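Local coordinates for uracil-dna glycosylase (PDB 4UQM), which belongs to the uracil-DNA glycosylase superfamily of DNA-binding proteins, whose fold is a parallel four-stranded sheet flanked by helices, at residues 37-42 against 160-165; 113-116 against 121-124. The protein carries 1 engineered substitution. One frame throughout, in Å; residues are numbered along the deposited sequence.

Contact 1. Residues 37-42 against 160-165; sequences APYFHE and WEHFTD
Tyr39 and Phe40, in the first turn of helix 38-53, meet His162 and Phe163, in the first turn of helix 160-172, and so join two helices on the flank of the alpha/beta fold of a uracil-DNA glycosylase. The helix segments approach to 9.7 Å between axes, with their directions 131° apart, a spacing filled by four aromatic side chains.

Tyr39 is the first residue to reach across. Its CA-CB bond points toward helix 160-172, and a chi1 of 83° sets CG between the backbone N and the carbonyl carbon, with the ring lying against His162. CB of His162 stands over the face in a CH-pi contact, 3.7 Å from the Tyr39 ring centroid, while the imidazole presents its edge to the same ring in an edge-to-face pair, centroids 5.2 Å apart. The opposite face of the tyrosine is backed by CB of its own neighbour Phe40, so the ring lies between two CB atoms. Beyond the ring, OH of Tyr39 passes 3.2 Å from CA of Phe163 and approaches the Phe163 ring at its edge, in plane. This hydroxyl is hydrogen-bonded to Glu34 of helix 25-35, so a third helix is drawn in.

One residue further on, Phe40 swings CG anti to the backbone N, as Phe163 does, and the two side chains lie side by side, pointing the same way. Their planes meet obliquely at 44°. Phe35 packs edge-to-face with Phe40, and Leu31 touches Phe163, extending this apolar cluster. The two phenyl rings are closest where CE1 of Phe40 lies 4.0 Å from CD1 of Phe163.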
loop_
_atom_site.group_PDB
_atom_site.type_symbol
_atom_site.label_atom_id
_atom_site.label_comp_id
_atom_site.label_asym_id
_atom_site.label_seq_id
_atom_site.Cartn_x
_atom_site.Cartn_y
_atom_site.Cartn_z
ATOM N N ALA A 37 -17.016 0.756 -14.116
ATOM C CA ALA A 37 -16.403 0.357 -15.356
ATOM C C ALA A 37 -16.553 -1.123 -15.658
ATOM O O ALA A 37 -16.513 -1.956 -14.737
ATOM C CB ALA A 37 -14.928 0.728 -15.322
ATOM N N PRO A 38 -16.650 -1.468 -16.961
ATOM C CA PRO A 38 -16.651 -2.882 -17.309
ATOM C C PRO A 38 -15.467 -3.710 -16.749
ATOM O O PRO A 38 -15.712 -4.825 -16.234
ATOM C CB PRO A 38 -16.709 -2.859 -18.836
ATOM C CG PRO A 38 -17.400 -1.591 -19.165
ATOM C CD PRO A 38 -16.925 -0.617 -18.138
ATOM N N TYR A 39 -14.225 -3.202 -16.788
ATOM C CA TYR A 39 -13.105 -4.003 -16.290
ATOM C C TYR A 39 -13.290 -4.356 -14.806
ATOM O O TYR A 39 -12.855 -5.409 -14.341
ATOM C CB TYR A 39 -11.728 -3.314 -16.477
ATOM C CG TYR A 39 -11.380 -2.315 -15.390
ATOM C CD1 TYR A 39 -10.762 -2.727 -14.205
ATOM C CD2 TYR A 39 -11.678 -0.939 -15.547
ATOM C CE1 TYR A 39 -10.466 -1.874 -13.181
ATOM C CE2 TYR A 39 -11.380 -0.058 -14.519
ATOM C CZ TYR A 39 -10.818 -0.542 -13.331
ATOM O OH TYR A 39 -10.519 0.307 -12.335
ATOM N N PHE A 40 -13.925 -3.469 -14.051
ATOM C CA PHE A 40 -14.073 -3.661 -12.630
ATOM C C PHE A 40 -15.179 -4.665 -12.340
ATOM O O PHE A 40 -15.086 -5.473 -11.391
ATOM C CB PHE A 40 -14.316 -2.312 -11.930
ATOM C CG PHE A 40 -14.250 -2.392 -10.454
ATOM C CD1 PHE A 40 -13.029 -2.299 -9.784
ATOM C CD2 PHE A 40 -15.385 -2.585 -9.717
ATOM C CE1 PHE A 40 -12.989 -2.398 -8.409
ATOM C CE2 PHE A 40 -15.315 -2.706 -8.359
ATOM C CZ PHE A 40 -14.129 -2.625 -7.702
ATOM N N HIS A 41 -16.207 -4.650 -13.171
ATOM C CA HIS A 41 -17.244 -5.660 -13.080
ATOM C C HIS A 41 -16.625 -7.045 -13.349
ATOM O O HIS A 41 -16.922 -7.999 -12.672
ATOM C CB HIS A 41 -18.367 -5.376 -14.103
ATOM C CG HIS A 41 -19.486 -6.368 -14.059
ATOM N ND1 HIS A 41 -20.633 -6.145 -13.323
ATOM C CD2 HIS A 41 -19.676 -7.547 -14.703
ATOM C CE1 HIS A 41 -21.452 -7.171 -13.473
ATOM N NE2 HIS A 41 -20.897 -8.028 -14.316
ATOM N N GLU A 42 -15.792 -7.133 -14.383
ATOM C CA GLU A 42 -15.123 -8.404 -14.726
ATOM C C GLU A 42 -14.159 -8.857 -13.628
ATOM O O GLU A 42 -14.139 -10.044 -13.288
ATOM C CB GLU A 42 -14.402 -8.334 -16.073
ATOM C CG GLU A 42 -15.324 -8.181 -17.281
ATOM C CD GLU A 42 -16.444 -9.212 -17.376
ATOM O OE1 GLU A 42 -16.204 -10.397 -17.099
ATOM O OE2 GLU A 42 -17.592 -8.852 -17.734
ATOM N N TRP A 160 -6.868 -5.721 -11.307
ATOM C CA TRP A 160 -6.538 -4.802 -10.234
ATOM C C TRP A 160 -5.635 -3.662 -10.685
ATOM O O TRP A 160 -5.691 -2.552 -10.143
ATOM C CB TRP A 160 -5.828 -5.513 -9.058
ATOM C CG TRP A 160 -6.730 -6.214 -8.105
ATOM C CD1 TRP A 160 -6.749 -7.563 -7.796
ATOM C CD2 TRP A 160 -7.747 -5.611 -7.325
ATOM N NE1 TRP A 160 -7.726 -7.808 -6.847
ATOM C CE2 TRP A 160 -8.353 -6.623 -6.558
ATOM C CE3 TRP A 160 -8.225 -4.300 -7.195
ATOM C CZ2 TRP A 160 -9.418 -6.350 -5.694
ATOM C CZ3 TRP A 160 -9.281 -4.033 -6.334
ATOM C CH2 TRP A 160 -9.849 -5.055 -5.592
ATOM N N GLU A 161 -4.725 -3.961 -11.607
ATOM C CA GLU A 161 -3.756 -2.939 -12.023
ATOM C C GLU A 161 -4.401 -1.723 -12.624
ATOM O O GLU A 161 -3.910 -0.615 -12.395
ATOM C CB GLU A 161 -2.736 -3.524 -13.007
ATOM C CG GLU A 161 -1.799 -4.566 -12.405
ATOM C CD GLU A 161 -2.324 -5.995 -12.343
ATOM O OE1 GLU A 161 -3.531 -6.249 -12.645
ATOM O OE2 GLU A 161 -1.490 -6.896 -12.017
ATOM N N HIS A 162 -5.537 -1.883 -13.305
ATOM C CA HIS A 162 -6.248 -0.706 -13.810
ATOM C C HIS A 162 -6.794 0.110 -12.638
ATOM O O HIS A 162 -6.785 1.325 -12.657
ATOM C CB HIS A 162 -7.407 -1.146 -14.691
ATOM C CG HIS A 162 -6.994 -1.809 -15.950
ATOM N ND1 HIS A 162 -6.146 -1.207 -16.851
ATOM C CD2 HIS A 162 -7.360 -2.989 -16.497
ATOM C CE1 HIS A 162 -5.985 -2.010 -17.897
ATOM N NE2 HIS A 162 -6.690 -3.112 -17.689
ATOM N N PHE A 163 -7.322 -0.574 -11.640
ATOM C CA PHE A 163 -7.875 0.118 -10.469
ATOM C C PHE A 163 -6.768 0.826 -9.676
ATOM O O PHE A 163 -6.925 2.002 -9.301
ATOM C CB PHE A 163 -8.593 -0.866 -9.575
ATOM C CG PHE A 163 -9.164 -0.222 -8.333
ATOM C CD1 PHE A 163 -10.323 0.534 -8.417
ATOM C CD2 PHE A 163 -8.477 -0.289 -7.119
ATOM C CE1 PHE A 163 -10.803 1.195 -7.289
ATOM C CE2 PHE A 163 -8.961 0.345 -5.993
ATOM C CZ PHE A 163 -10.146 1.066 -6.060
ATOM N N THR A 164 -5.654 0.151 -9.430
ATOM C CA THR A 164 -4.594 0.827 -8.694
ATOM C C THR A 164 -3.888 1.888 -9.551
ATOM O O THR A 164 -3.396 2.870 -8.998
ATOM C CB THR A 164 -3.611 -0.138 -8.016
ATOM O OG1 THR A 164 -3.020 -0.962 -8.997
ATOM C CG2 THR A 164 -4.322 -0.951 -6.979
ATOM N N ASP A 165 -3.899 1.773 -10.878
ATOM C CA ASP A 165 -3.525 2.948 -11.736
ATOM C C ASP A 165 -4.408 4.156 -11.416
ATOM O O ASP A 165 -3.929 5.276 -11.310
ATOM C CB ASP A 165 -3.695 2.647 -13.244
ATOM C CG ASP A 165 -2.582 1.756 -13.847
ATOM O OD1 ASP A 165 -1.558 1.514 -13.178
ATOM O OD2 ASP A 165 -2.799 1.368 -15.026
#

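Contact 2. Residues 113-116 against 121-124; sequences KELT and GFVA
Leu115 and Phe122 form the apolar part of a contact in which the loop after helix 106-118 folds back on the helix near its C-terminal end. CA of Thr116 and CA of Phe122 are 5.2 Å apart. Within the glycosylase fold this turn lies beside the bound DNA, where Lys113 packs on a sugar.

Phe122 owes its position to a chi1 of 179°, which directs CG away from the backbone N and carries the ring across Leu115. The two side chains cross obliquely. CB of Leu115 sits over one face of the ring as a CH-pi donor, 3.7 Å from the centroid and 15° off the normal, while CD1 of the leucine touches the far end of the phenyl, 3.7 Å from CZ of Phe122. CB and the CD1 methyl of one leucine thus follow the ring from CD2 to CZ. Phe221 of helix 220-230 and Trp238 also pack on Leu115, and Gln239 touches Phe122, tying the pair to the C-terminal part of the chain.

Thr116 crosses the phenylalanine at about a right angle. Its OG1 stands beside the backbone N, anti to the carbonyl carbon (chi1 -65°), where it both meets the edge of the Phe122 ring in plane, 3.6 Å from CD2, and is hydrogen-bonded to the carbonyl of Tyr112 one turn earlier. A water donates to this same OG1 and accepts from N of Ala124, 2.9 Å away. A second water donates to O of Thr116 and to O of Phe122, joining two carbonyls that could not bond to each other directly.

Leucine and threonine thus divide the work: dispersion and CH-pi contacts hold the phenyl face, whereas the polar groups alongside are linked through water, a hydrated margin beside a small apolar patch.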
loop_
_atom_site.group_PDB
_atom_site.type_symbol
_atom_site.label_atom_id
_atom_site.label_comp_id
_atom_site.label_asym_id
_atom_site.label_seq_id
_atom_site.Cartn_x
_atom_site.Cartn_y
_atom_site.Cartn_z
ATOM N N LYS A 113 14.325 -3.459 9.854
ATOM C CA LYS A 113 15.809 -3.435 9.808
ATOM C C LYS A 113 16.275 -2.186 9.100
ATOM O O LYS A 113 17.204 -1.495 9.558
ATOM C CB LYS A 113 16.398 -4.696 9.108
ATOM C CG LYS A 113 16.335 -5.974 9.922
ATOM C CD LYS A 113 16.852 -7.195 9.148
ATOM C CE LYS A 113 15.942 -8.391 9.275
ATOM N NZ LYS A 113 16.401 -9.577 8.501
ATOM N N GLU A 114 15.650 -1.865 7.976
ATOM C CA GLU A 114 16.026 -0.712 7.212
ATOM C C GLU A 114 15.710 0.599 7.983
ATOM O O GLU A 114 16.536 1.538 8.013
ATOM C CB GLU A 114 15.357 -0.747 5.839
ATOM C CG GLU A 114 15.711 0.439 4.953
ATOM C CD GLU A 114 17.141 0.476 4.487
ATOM O OE1 GLU A 114 17.836 -0.557 4.545
ATOM O OE2 GLU A 114 17.569 1.577 4.010
ATOM N N LEU A 115 14.538 0.676 8.610
ATOM C CA LEU A 115 14.181 1.824 9.493
ATOM C C LEU A 115 15.175 2.019 10.620
ATOM O O LEU A 115 15.554 3.145 10.916
ATOM C CB LEU A 115 12.783 1.601 10.069
ATOM C CG LEU A 115 11.628 2.096 9.209
ATOM C CD1 LEU A 115 10.312 1.531 9.702
ATOM C CD2 LEU A 115 11.574 3.642 9.209
ATOM N N THR A 116 15.617 0.917 11.230
ATOM C CA THR A 116 16.574 0.971 12.333
ATOM C C THR A 116 17.875 1.623 11.859
ATOM O O THR A 116 18.438 2.428 12.590
ATOM C CB THR A 116 16.813 -0.439 12.892
ATOM O OG1 THR A 116 15.590 -0.906 13.473
ATOM C CG2 THR A 116 17.920 -0.468 13.983
ATOM N N GLY A 121 17.262 6.509 16.039
ATOM C CA GLY A 121 16.313 6.387 17.144
ATOM C C GLY A 121 15.146 5.447 16.942
ATOM O O GLY A 121 14.417 5.136 17.892
ATOM N N PHE A 122 14.946 4.968 15.716
ATOM C CA PHE A 122 13.841 4.027 15.487
ATOM C C PHE A 122 14.117 2.737 16.262
ATOM O O PHE A 122 15.234 2.156 16.152
ATOM C CB PHE A 122 13.682 3.715 13.999
ATOM C CG PHE A 122 12.585 2.739 13.731
ATOM C CD1 PHE A 122 11.269 3.163 13.623
ATOM C CD2 PHE A 122 12.853 1.370 13.670
ATOM C CE1 PHE A 122 10.239 2.226 13.434
ATOM C CE2 PHE A 122 11.844 0.443 13.456
ATOM C CZ PHE A 122 10.522 0.867 13.347
ATOM N N VAL A 123 13.124 2.268 17.023
ATOM C CA VAL A 123 13.224 0.995 17.752
ATOM C C VAL A 123 12.090 0.116 17.256
ATOM O O VAL A 123 10.933 0.457 17.430
ATOM C CB VAL A 123 13.107 1.178 19.285
ATOM C CG1 VAL A 123 13.174 -0.161 19.983
ATOM C CG2 VAL A 123 14.227 2.034 19.819
ATOM N N ALA A 124 12.411 -1.012 16.624
ATOM C CA ALA A 124 11.403 -1.897 16.101
ATOM C C ALA A 124 10.552 -2.473 17.227
ATOM O O ALA A 124 11.105 -2.975 18.198
ATOM C CB ALA A 124 12.053 -3.026 15.329
HETATM O O HOH W 1 15.213 -1.606 16.089
HETATM O O HOH W 2 17.768 3.170 15.311
#

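Followed from the N terminus, the chain first passes through helix 25-35 and enters helix 38-53, whose start waits for its partner until helix 160-172. Contact 1 thus closes a long loop of 117 intervening residues, containing the strands 77-81 and 138-142 of the parallel sheet. Nested inside that loop, contact 2 closes a much shorter one, where the end of helix 106-118 meets the loop that follows after only four residues. The two contacts do not touch: their centres are 36 Å apart, on opposite sides of the chain's centre. One joins helix 38-53 to helix 160-172 across a large sequence separation; the other secures a local turn near the bound DNA.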